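Local structure of aspartate-semialdehyde dehydrogenase (Vibrio cholerae, 2R00) at residues 33-43 with 53-63. The protein catalyses the NADPH-dependent reductive dephosphorylation of L-aspartyl-4-phosphate to L-aspartate-semialdehyde, a step on the way to lysine, methionine and threonine. Numbering follows the deposited sequence.
Sequences LFLLASERSEG and VRVQNVEEFDW
With CG trans to its carbonyl carbon (chi1 -49°) and chi2 extended, Leu-36 lays CD2 over one face of the Phe-61 ring, a CH-pi contact 3.6 Å from CD2 to the ring centroid, while CD1 reaches CH2 of Trp-63. Phe-61 passes CE1 within 3.6 Å of Phe-34 CD2; the two rings are inclined at 59°. Gln-56 sets OE1 at the edge of the Phe-34 ring and takes a hydrogen bond from a water that also joins Leu-35 N to Arg-54 O. Beyond it the strands pair in parallel: Gln-56 N donates to Leu-35 O (2.9 Å), Ala-37 N to Gln-56 O and Val-58 N to Ala-37 O. Past Ala-37 the first strand's chain curls back, and Gly-43 N donates a hydrogen bond to Val-55 O (2.8 Å). Strands 30-37 and 51-57 belong to the Rossmann-type sheet, and this turn holds Arg-40 and Ser-41, predicted to bind NADP(+); the Ser-41 hydroxyl is hydrogen-bonded to OG1 of Thr-12, itself a predicted NADP(+) residue. Glu-42 OE1 lies 3.6 Å from Glu-60 OE1, a like-charge approach probably eased by the weak bond from Asn-57 N to Glu-42 OE1 and by a water that donates to Glu-42 OE2 and accepts from Asn-57 ND2.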
# COMPACT_ATOMS: atom_id res chain seq x y z
N LEU A 33 -27.12 -22.97 23.04
CA LEU A 33 -25.96 -22.09 22.96
C LEU A 33 -25.51 -21.71 24.36
O LEU A 33 -26.34 -21.32 25.19
CB LEU A 33 -26.28 -20.82 22.15
CG LEU A 33 -25.16 -19.79 21.97
CD1 LEU A 33 -24.04 -20.35 21.09
CD2 LEU A 33 -25.69 -18.50 21.40
N PHE A 34 -24.21 -21.83 24.62
CA PHE A 34 -23.62 -21.40 25.90
C PHE A 34 -22.64 -20.25 25.67
O PHE A 34 -21.85 -20.27 24.73
CB PHE A 34 -22.93 -22.57 26.61
CG PHE A 34 -23.83 -23.74 26.89
CD1 PHE A 34 -24.02 -24.74 25.95
CD2 PHE A 34 -24.49 -23.84 28.11
CE1 PHE A 34 -24.86 -25.83 26.21
CE2 PHE A 34 -25.33 -24.92 28.38
CZ PHE A 34 -25.52 -25.92 27.42
N LEU A 35 -22.72 -19.25 26.53
CA LEU A 35 -21.84 -18.10 26.43
C LEU A 35 -20.95 -18.05 27.66
O LEU A 35 -21.43 -18.03 28.79
CB LEU A 35 -22.65 -16.81 26.27
CG LEU A 35 -23.60 -16.76 25.08
CD1 LEU A 35 -24.44 -15.47 25.08
CD2 LEU A 35 -22.86 -16.92 23.75
N LEU A 36 -19.64 -18.06 27.42
CA LEU A 36 -18.65 -18.13 28.49
C LEU A 36 -17.75 -16.91 28.49
O LEU A 36 -17.43 -16.35 27.44
CB LEU A 36 -17.80 -19.41 28.35
CG LEU A 36 -18.58 -20.71 28.15
CD1 LEU A 36 -17.70 -21.84 27.64
CD2 LEU A 36 -19.29 -21.10 29.44
N ALA A 37 -17.38 -16.48 29.69
CA ALA A 37 -16.42 -15.40 29.89
C ALA A 37 -15.82 -15.52 31.29
O ALA A 37 -15.99 -16.54 31.96
CB ALA A 37 -17.10 -14.04 29.70
N SER A 38 -15.11 -14.48 31.73
CA SER A 38 -14.59 -14.43 33.09
C SER A 38 -15.74 -14.12 34.06
O SER A 38 -16.87 -13.86 33.65
CB SER A 38 -13.48 -13.38 33.22
OG SER A 38 -14.01 -12.09 33.45
N GLU A 39 -15.43 -14.15 35.36
CA GLU A 39 -16.42 -13.92 36.40
C GLU A 39 -17.03 -12.52 36.34
O GLU A 39 -18.18 -12.33 36.75
CB GLU A 39 -15.80 -14.16 37.78
CG GLU A 39 -16.82 -14.53 38.86
CD GLU A 39 -16.18 -14.85 40.20
OE1 GLU A 39 -14.95 -15.11 40.24
OE2 GLU A 39 -16.91 -14.85 41.22
N ARG A 40 -16.27 -11.55 35.83
CA ARG A 40 -16.72 -10.15 35.78
C ARG A 40 -17.86 -9.90 34.78
O ARG A 40 -18.62 -8.94 34.93
CB ARG A 40 -15.54 -9.23 35.46
N SER A 41 -17.96 -10.77 33.77
CA SER A 41 -18.97 -10.66 32.72
C SER A 41 -20.19 -11.54 32.99
O SER A 41 -21.22 -11.41 32.30
CB SER A 41 -18.37 -11.06 31.37
OG SER A 41 -17.47 -10.08 30.90
N GLU A 42 -20.07 -12.41 33.98
CA GLU A 42 -21.11 -13.39 34.31
C GLU A 42 -22.47 -12.74 34.60
O GLU A 42 -22.56 -11.76 35.35
CB GLU A 42 -20.67 -14.25 35.50
CG GLU A 42 -21.65 -15.36 35.83
CD GLU A 42 -21.13 -16.33 36.87
OE1 GLU A 42 -21.45 -17.54 36.74
OE2 GLU A 42 -20.40 -15.89 37.79
N GLY A 43 -23.52 -13.30 34.00
CA GLY A 43 -24.88 -12.81 34.22
C GLY A 43 -25.40 -11.88 33.15
O GLY A 43 -26.60 -11.58 33.12
N VAL A 53 -29.93 -15.95 26.33
CA VAL A 53 -28.75 -16.70 26.76
C VAL A 53 -27.97 -15.90 27.79
O VAL A 53 -27.69 -14.72 27.59
CB VAL A 53 -27.84 -17.10 25.57
CG1 VAL A 53 -26.86 -18.18 26.01
CG2 VAL A 53 -28.66 -17.61 24.39
N ARG A 54 -27.62 -16.54 28.91
CA ARG A 54 -26.91 -15.88 30.00
C ARG A 54 -25.43 -16.27 30.04
O ARG A 54 -25.10 -17.46 30.11
CB ARG A 54 -27.56 -16.17 31.35
CG ARG A 54 -26.95 -15.39 32.52
CD ARG A 54 -27.71 -15.62 33.85
NE ARG A 54 -29.16 -15.61 33.69
CZ ARG A 54 -29.94 -14.52 33.74
NH1 ARG A 54 -29.42 -13.31 33.96
NH2 ARG A 54 -31.25 -14.66 33.57
N VAL A 55 -24.56 -15.27 30.05
CA VAL A 55 -23.11 -15.49 30.17
C VAL A 55 -22.80 -16.14 31.53
O VAL A 55 -23.31 -15.70 32.56
CB VAL A 55 -22.30 -14.18 29.99
CG1 VAL A 55 -20.79 -14.42 30.12
CG2 VAL A 55 -22.62 -13.53 28.64
N GLN A 56 -21.99 -17.20 31.51
CA GLN A 56 -21.54 -17.83 32.75
C GLN A 56 -20.01 -17.84 32.84
O GLN A 56 -19.31 -17.60 31.86
CB GLN A 56 -22.12 -19.24 32.92
CG GLN A 56 -21.92 -20.17 31.74
CD GLN A 56 -22.71 -21.46 31.86
OE1 GLN A 56 -23.65 -21.69 31.09
NE2 GLN A 56 -22.34 -22.31 32.82
N ASN A 57 -19.52 -18.12 34.04
CA ASN A 57 -18.09 -18.17 34.30
C ASN A 57 -17.50 -19.45 33.72
O ASN A 57 -17.98 -20.55 33.99
CB ASN A 57 -17.85 -18.07 35.81
CG ASN A 57 -16.39 -17.94 36.18
OD1 ASN A 57 -15.49 -18.11 35.35
ND2 ASN A 57 -16.14 -17.66 37.45
N VAL A 58 -16.46 -19.29 32.90
CA VAL A 58 -15.76 -20.43 32.30
C VAL A 58 -15.21 -21.40 33.35
O VAL A 58 -15.18 -22.61 33.13
CB VAL A 58 -14.65 -19.96 31.29
CG1 VAL A 58 -13.53 -19.16 32.00
CG2 VAL A 58 -14.09 -21.13 30.51
N GLU A 59 -14.80 -20.86 34.50
CA GLU A 59 -14.22 -21.64 35.60
C GLU A 59 -15.18 -22.68 36.18
O GLU A 59 -14.74 -23.69 36.74
CB GLU A 59 -13.76 -20.70 36.73
CG GLU A 59 -12.66 -19.70 36.35
CD GLU A 59 -11.26 -20.30 36.36
OE1 GLU A 59 -11.11 -21.49 36.72
OE2 GLU A 59 -10.31 -19.58 35.99
N GLU A 60 -16.48 -22.41 36.06
CA GLU A 60 -17.52 -23.32 36.56
C GLU A 60 -18.18 -24.19 35.48
O GLU A 60 -18.98 -25.08 35.78
CB GLU A 60 -18.60 -22.53 37.33
CG GLU A 60 -18.07 -21.64 38.47
CD GLU A 60 -19.17 -20.82 39.15
OE1 GLU A 60 -20.12 -20.36 38.47
OE2 GLU A 60 -19.08 -20.61 40.39
N PHE A 61 -17.81 -23.97 34.21
CA PHE A 61 -18.50 -24.60 33.09
C PHE A 61 -18.18 -26.09 32.93
O PHE A 61 -17.01 -26.50 33.01
CB PHE A 61 -18.21 -23.84 31.79
CG PHE A 61 -19.08 -24.26 30.64
CD1 PHE A 61 -20.46 -24.05 30.66
CD2 PHE A 61 -18.52 -24.86 29.51
CE1 PHE A 61 -21.27 -24.44 29.59
CE2 PHE A 61 -19.31 -25.24 28.43
CZ PHE A 61 -20.69 -25.04 28.47
N ASP A 62 -19.22 -26.88 32.70
CA ASP A 62 -19.11 -28.30 32.35
C ASP A 62 -19.08 -28.42 30.83
O ASP A 62 -20.08 -28.17 30.16
CB ASP A 62 -20.29 -29.09 32.96
CG ASP A 62 -20.35 -30.54 32.48
OD1 ASP A 62 -19.33 -31.06 31.98
OD2 ASP A 62 -21.43 -31.16 32.59
N TRP A 63 -17.92 -28.80 30.28
CA TRP A 63 -17.71 -28.82 28.84
C TRP A 63 -18.39 -30.00 28.15
O TRP A 63 -18.56 -30.00 26.93
CB TRP A 63 -16.20 -28.80 28.50
CG TRP A 63 -15.49 -27.52 28.90
CD1 TRP A 63 -14.81 -27.28 30.05
CD2 TRP A 63 -15.40 -26.31 28.12
NE1 TRP A 63 -14.30 -26.00 30.05
CE2 TRP A 63 -14.64 -25.39 28.87
CE3 TRP A 63 -15.88 -25.92 26.86
CZ2 TRP A 63 -14.35 -24.09 28.40
CZ3 TRP A 63 -15.59 -24.63 26.39
CH2 TRP A 63 -14.83 -23.74 27.17
O HOH W 1 -24.59 -19.71 28.73
O HOH W 2 -13.17 -16.54 35.38
O HOH W 3 -18.73 -17.75 39.23